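Local coordinates for protein short chain dehydrogenase/reductase (PDB 4IUY) that probably catalyses oxidation or reduction of a still undefined substrate with a nicotinamide cofactor, as a Rossmann-fold short-chain dehydrogenase/reductase, at residues G200-I212 with G255-H269. Residues are numbered along the deposited sequence; the frame is centred on the assembly and turned at random.
Sequences GINVNAIAPGYMI and GQGITGIEIKVDGGH
Ala205 and Ala207 pair in parallel register with Glu262 and Lys264, and Ile206 and Pro208 with Ile263 and Val265. The ladder alternates from Ala205 N to Ile261 O (2.8 Å) through to Gly209 N to Val265 O (2.8 Å). It joins strand 202-208 to strand 262-265, the last strand of the Rossmann sheet within this chain.

The tight part takes in the ladder and the loop before strand 262-265. Asn202 and Asn204 both donate through ND2 to Ile258 O, each at 3.0 Å. The amide of Asn202 comes nearly end-on to that carbonyl, at 164°, and its OD1 is hydrogen-bonded to Ser159. That of Asn204 comes from above the carbonyl plane. With CG beside its backbone N (chi1 -65°), Asn204 also turns OD1 to accept from Ile261 N at 3.1 Å. Thr259 OG1, anti to its own backbone N, takes Val203 N in a nearly straight bond of 2.9 Å and donates to a water held by Ile201 O. Gly260 N bonds to Val203 O at 2.7 Å.

Glu262 runs across the methyl of Ala207, with Glu262 CD 3.5 Å from Ala207 CB. Its carboxylate goes on to Arg186, Thr164 and Ser168. On the other face Ile206 and Val265 lie side by side under helix 244-251. A second subunit packs its Ile263 on Ile261.

The far end is looser and partly exposed. Tyr210 and His269 meet rim to rim, their planes at 50°, and a water links Tyr210 N to His269 ND1. Tyr210 OH bonds to Asn172.

The chemistry implies that side chains supplement backbone pairing where the regular ladder stops: the amides serve Ile258 O and Ile261 N of the loop, the hydroxyl Val203 N of the strand.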
loop_
_atom_site.group_PDB
_atom_site.type_symbol
_atom_site.label_atom_id
_atom_site.label_comp_id
_atom_site.label_asym_id
_atom_site.label_seq_id
_atom_site.Cartn_x
_atom_site.Cartn_y
_atom_site.Cartn_z
ATOM N N GLY D 200 20.757 0.705 16.932
ATOM C CA GLY D 200 21.585 0.629 15.744
ATOM C C GLY D 200 21.298 -0.609 14.913
ATOM O O GLY D 200 22.090 -1.006 14.052
ATOM N N ILE D 201 20.135 -1.199 15.139
ATOM C CA ILE D 201 19.758 -2.405 14.439
ATOM C C ILE D 201 18.716 -2.092 13.382
ATOM O O ILE D 201 17.621 -1.653 13.723
ATOM C CB ILE D 201 19.205 -3.433 15.409
ATOM C CG1 ILE D 201 20.318 -3.883 16.362
ATOM C CG2 ILE D 201 18.630 -4.638 14.669
ATOM C CD1 ILE D 201 19.827 -4.679 17.544
ATOM N N ASN D 202 19.042 -2.321 12.109
ATOM C CA ASN D 202 18.037 -2.126 11.071
ATOM C C ASN D 202 17.289 -3.451 10.751
ATOM O O ASN D 202 17.857 -4.550 10.850
ATOM C CB ASN D 202 18.618 -1.454 9.805
ATOM C CG ASN D 202 19.698 -2.288 9.130
ATOM O OD1 ASN D 202 20.318 -3.155 9.756
ATOM N ND2 ASN D 202 19.938 -2.018 7.841
ATOM N N VAL D 203 16.018 -3.329 10.377
ATOM C CA VAL D 203 15.157 -4.485 10.205
ATOM C C VAL D 203 14.427 -4.372 8.865
ATOM O O VAL D 203 13.671 -3.423 8.628
ATOM C CB VAL D 203 14.126 -4.596 11.349
ATOM C CG1 VAL D 203 13.317 -5.883 11.211
ATOM C CG2 VAL D 203 14.829 -4.538 12.746
ATOM N N ASN D 204 14.665 -5.347 7.992
ATOM C CA ASN D 204 14.096 -5.336 6.649
ATOM C C ASN D 204 13.578 -6.700 6.216
ATOM O O ASN D 204 13.862 -7.727 6.843
ATOM C CB ASN D 204 15.122 -4.824 5.645
ATOM C CG ASN D 204 15.475 -3.391 5.884
ATOM O OD1 ASN D 204 14.691 -2.479 5.583
ATOM N ND2 ASN D 204 16.632 -3.171 6.494
ATOM N N ALA D 205 12.809 -6.704 5.137
ATOM C CA ALA D 205 12.202 -7.929 4.649
ATOM C C ALA D 205 12.514 -8.176 3.187
ATOM O O ALA D 205 12.693 -7.251 2.413
ATOM C CB ALA D 205 10.654 -7.883 4.870
ATOM N N ILE D 206 12.557 -9.445 2.816
ATOM C CA ILE D 206 12.601 -9.840 1.430
ATOM C C ILE D 206 11.390 -10.710 1.132
ATOM O O ILE D 206 11.097 -11.657 1.879
ATOM C CB ILE D 206 13.877 -10.625 1.124
ATOM C CG1 ILE D 206 15.079 -9.689 1.306
ATOM C CG2 ILE D 206 13.799 -11.190 -0.309
ATOM C CD1 ILE D 206 16.432 -10.379 1.299
ATOM N N ALA D 207 10.690 -10.377 0.050
ATOM C CA ALA D 207 9.468 -11.064 -0.345
ATOM C C ALA D 207 9.668 -11.780 -1.680
ATOM O O ALA D 207 9.519 -11.187 -2.738
ATOM C CB ALA D 207 8.303 -10.055 -0.452
ATOM N N PRO D 208 10.016 -13.066 -1.633
ATOM C CA PRO D 208 10.198 -13.811 -2.878
ATOM C C PRO D 208 8.853 -14.091 -3.536
ATOM O O PRO D 208 7.864 -14.229 -2.812
ATOM C CB PRO D 208 10.803 -15.146 -2.402
ATOM C CG PRO D 208 11.173 -14.928 -0.973
ATOM C CD PRO D 208 10.250 -13.907 -0.448
ATOM N N GLY D 209 8.828 -14.195 -4.867
ATOM C CA GLY D 209 7.680 -14.763 -5.566
ATOM C C GLY D 209 7.715 -16.281 -5.491
ATOM O O GLY D 209 8.328 -16.828 -4.593
ATOM N N TYR D 210 7.082 -16.970 -6.434
ATOM C CA TYR D 210 7.100 -18.421 -6.441
ATOM C C TYR D 210 8.435 -18.965 -6.901
ATOM O O TYR D 210 8.888 -18.706 -8.015
ATOM C CB TYR D 210 5.976 -18.990 -7.302
ATOM C CG TYR D 210 4.604 -18.790 -6.709
ATOM C CD1 TYR D 210 4.059 -19.724 -5.832
ATOM C CD2 TYR D 210 3.853 -17.664 -7.010
ATOM C CE1 TYR D 210 2.785 -19.537 -5.286
ATOM C CE2 TYR D 210 2.591 -17.468 -6.462
ATOM C CZ TYR D 210 2.062 -18.398 -5.618
ATOM O OH TYR D 210 0.811 -18.170 -5.095
HETATM N N MSE D 211 9.068 -19.723 -6.022
HETATM C CA MSE D 211 10.377 -20.264 -6.328
HETATM C C MSE D 211 10.276 -21.669 -6.817
HETATM O O MSE D 211 9.547 -22.482 -6.252
HETATM C CB MSE D 211 11.280 -20.193 -5.117
HETATM C CG MSE D 211 11.542 -18.756 -4.763
HETATM SE SE MSE D 211 12.495 -18.608 -3.131
HETATM C CE MSE D 211 11.114 -19.087 -1.854
ATOM N N ILE D 212 10.996 -21.944 -7.895
ATOM C CA ILE D 212 11.015 -23.282 -8.426
ATOM C C ILE D 212 11.722 -24.235 -7.440
ATOM O O ILE D 212 12.955 -24.280 -7.342
ATOM C CB ILE D 212 11.556 -23.298 -9.873
ATOM C CG1 ILE D 212 11.701 -24.743 -10.343
ATOM C CG2 ILE D 212 12.861 -22.511 -9.981
ATOM C CD1 ILE D 212 10.401 -25.515 -10.278
ATOM N N GLY D 255 23.387 -1.320 3.155
ATOM C CA GLY D 255 21.998 -1.211 3.540
ATOM C C GLY D 255 21.743 -0.505 4.850
ATOM O O GLY D 255 20.624 -0.522 5.367
ATOM N N GLN D 256 22.772 0.099 5.422
ATOM C CA GLN D 256 22.607 0.630 6.763
ATOM C C GLN D 256 21.607 1.789 6.845
ATOM O O GLN D 256 20.990 1.978 7.890
ATOM C CB GLN D 256 23.953 0.982 7.409
ATOM C CG GLN D 256 24.712 2.102 6.769
ATOM C CD GLN D 256 26.003 2.392 7.513
ATOM O OE1 GLN D 256 27.091 2.384 6.927
ATOM N NE2 GLN D 256 25.888 2.634 8.823
ATOM N N GLY D 257 21.424 2.536 5.754
ATOM C CA GLY D 257 20.465 3.637 5.752
ATOM C C GLY D 257 19.032 3.200 5.462
ATOM O O GLY D 257 18.114 4.011 5.337
ATOM N N ILE D 258 18.851 1.895 5.338
ATOM C CA ILE D 258 17.581 1.308 4.970
ATOM C C ILE D 258 17.039 0.527 6.135
ATOM O O ILE D 258 17.693 -0.375 6.610
ATOM C CB ILE D 258 17.761 0.306 3.791
ATOM C CG1 ILE D 258 18.355 0.998 2.572
ATOM C CG2 ILE D 258 16.438 -0.407 3.442
ATOM C CD1 ILE D 258 18.566 0.026 1.408
ATOM N N THR D 259 15.848 0.866 6.596
ATOM C CA THR D 259 15.196 0.063 7.618
ATOM C C THR D 259 13.682 0.133 7.440
ATOM O O THR D 259 13.146 1.197 7.098
ATOM C CB THR D 259 15.611 0.455 9.068
ATOM O OG1 THR D 259 15.232 -0.601 9.967
ATOM C CG2 THR D 259 14.952 1.760 9.539
ATOM N N GLY D 260 13.010 -1.000 7.651
ATOM C CA GLY D 260 11.558 -1.037 7.605
ATOM C C GLY D 260 10.931 -1.276 6.248
ATOM O O GLY D 260 9.771 -0.936 6.051
ATOM N N ILE D 261 11.678 -1.857 5.313
ATOM C CA ILE D 261 11.160 -2.033 3.964
ATOM C C ILE D 261 11.043 -3.497 3.598
ATOM O O ILE D 261 11.661 -4.359 4.224
ATOM C CB ILE D 261 12.029 -1.304 2.886
ATOM C CG1 ILE D 261 13.289 -2.096 2.580
ATOM C CG2 ILE D 261 12.383 0.130 3.331
ATOM C CD1 ILE D 261 13.945 -1.679 1.309
ATOM N N GLU D 262 10.253 -3.766 2.565
ATOM C CA GLU D 262 10.153 -5.102 2.016
ATOM C C GLU D 262 10.500 -5.017 0.535
ATOM O O GLU D 262 9.848 -4.304 -0.233
ATOM C CB GLU D 262 8.743 -5.666 2.218
ATOM C CG GLU D 262 8.526 -7.041 1.601
ATOM C CD GLU D 262 7.055 -7.451 1.590
ATOM O OE1 GLU D 262 6.247 -6.840 0.835
ATOM O OE2 GLU D 262 6.716 -8.411 2.306
ATOM N N ILE D 263 11.559 -5.715 0.159
ATOM C CA ILE D 263 12.007 -5.823 -1.228
ATOM C C ILE D 263 11.382 -7.067 -1.874
ATOM O O ILE D 263 11.684 -8.215 -1.485
ATOM C CB ILE D 263 13.542 -5.940 -1.290
ATOM C CG1 ILE D 263 14.200 -4.691 -0.686
ATOM C CG2 ILE D 263 14.018 -6.195 -2.728
ATOM C CD1 ILE D 263 15.760 -4.719 -0.727
ATOM N N LYS D 264 10.512 -6.843 -2.850
ATOM C CA LYS D 264 9.882 -7.941 -3.582
ATOM C C LYS D 264 10.818 -8.437 -4.653
ATOM O O LYS D 264 11.435 -7.640 -5.349
ATOM C CB LYS D 264 8.547 -7.522 -4.190
ATOM C CG LYS D 264 7.497 -7.133 -3.142
ATOM C CD LYS D 264 6.193 -6.718 -3.814
ATOM C CE LYS D 264 6.370 -5.431 -4.585
ATOM N NZ LYS D 264 5.134 -5.115 -5.351
ATOM N N VAL D 265 10.972 -9.752 -4.738
ATOM C CA VAL D 265 11.801 -10.357 -5.778
ATOM C C VAL D 265 10.907 -11.373 -6.471
ATOM O O VAL D 265 10.728 -12.512 -5.996
ATOM C CB VAL D 265 13.087 -11.015 -5.163
ATOM C CG1 VAL D 265 13.969 -11.570 -6.221
ATOM C CG2 VAL D 265 13.885 -9.997 -4.311
ATOM N N ASP D 266 10.311 -10.957 -7.584
ATOM C CA ASP D 266 9.242 -11.749 -8.166
ATOM C C ASP D 266 9.106 -11.604 -9.690
ATOM O O ASP D 266 8.124 -12.076 -10.259
ATOM C CB ASP D 266 7.906 -11.401 -7.472
ATOM C CG ASP D 266 7.410 -9.971 -7.789
ATOM O OD1 ASP D 266 8.168 -9.153 -8.375
ATOM O OD2 ASP D 266 6.246 -9.660 -7.440
ATOM N N GLY D 267 10.070 -10.958 -10.355
ATOM C CA GLY D 267 9.973 -10.772 -11.803
ATOM C C GLY D 267 8.683 -10.063 -12.221
ATOM O O GLY D 267 8.182 -10.260 -13.334
ATOM N N GLY D 268 8.154 -9.229 -11.321
ATOM C CA GLY D 268 6.986 -8.417 -11.598
ATOM C C GLY D 268 5.654 -9.090 -11.338
ATOM O O GLY D 268 4.601 -8.497 -11.613
ATOM N N HIS D 269 5.696 -10.292 -10.759
ATOM C CA HIS D 269 4.485 -11.071 -10.519
ATOM C C HIS D 269 3.378 -10.269 -9.780
ATOM O O HIS D 269 2.204 -10.265 -10.195
ATOM C CB HIS D 269 4.812 -12.345 -9.740
ATOM C CG HIS D 269 3.725 -13.371 -9.796
ATOM N ND1 HIS D 269 3.808 -14.584 -9.147
ATOM C CD2 HIS D 269 2.544 -13.380 -10.460
ATOM C CE1 HIS D 269 2.706 -15.277 -9.374
ATOM N NE2 HIS D 269 1.931 -14.576 -10.180
HETATM O O HOH W 1 15.928 -0.055 12.657
HETATM O O HOH W 2 6.631 -15.262 -8.569
#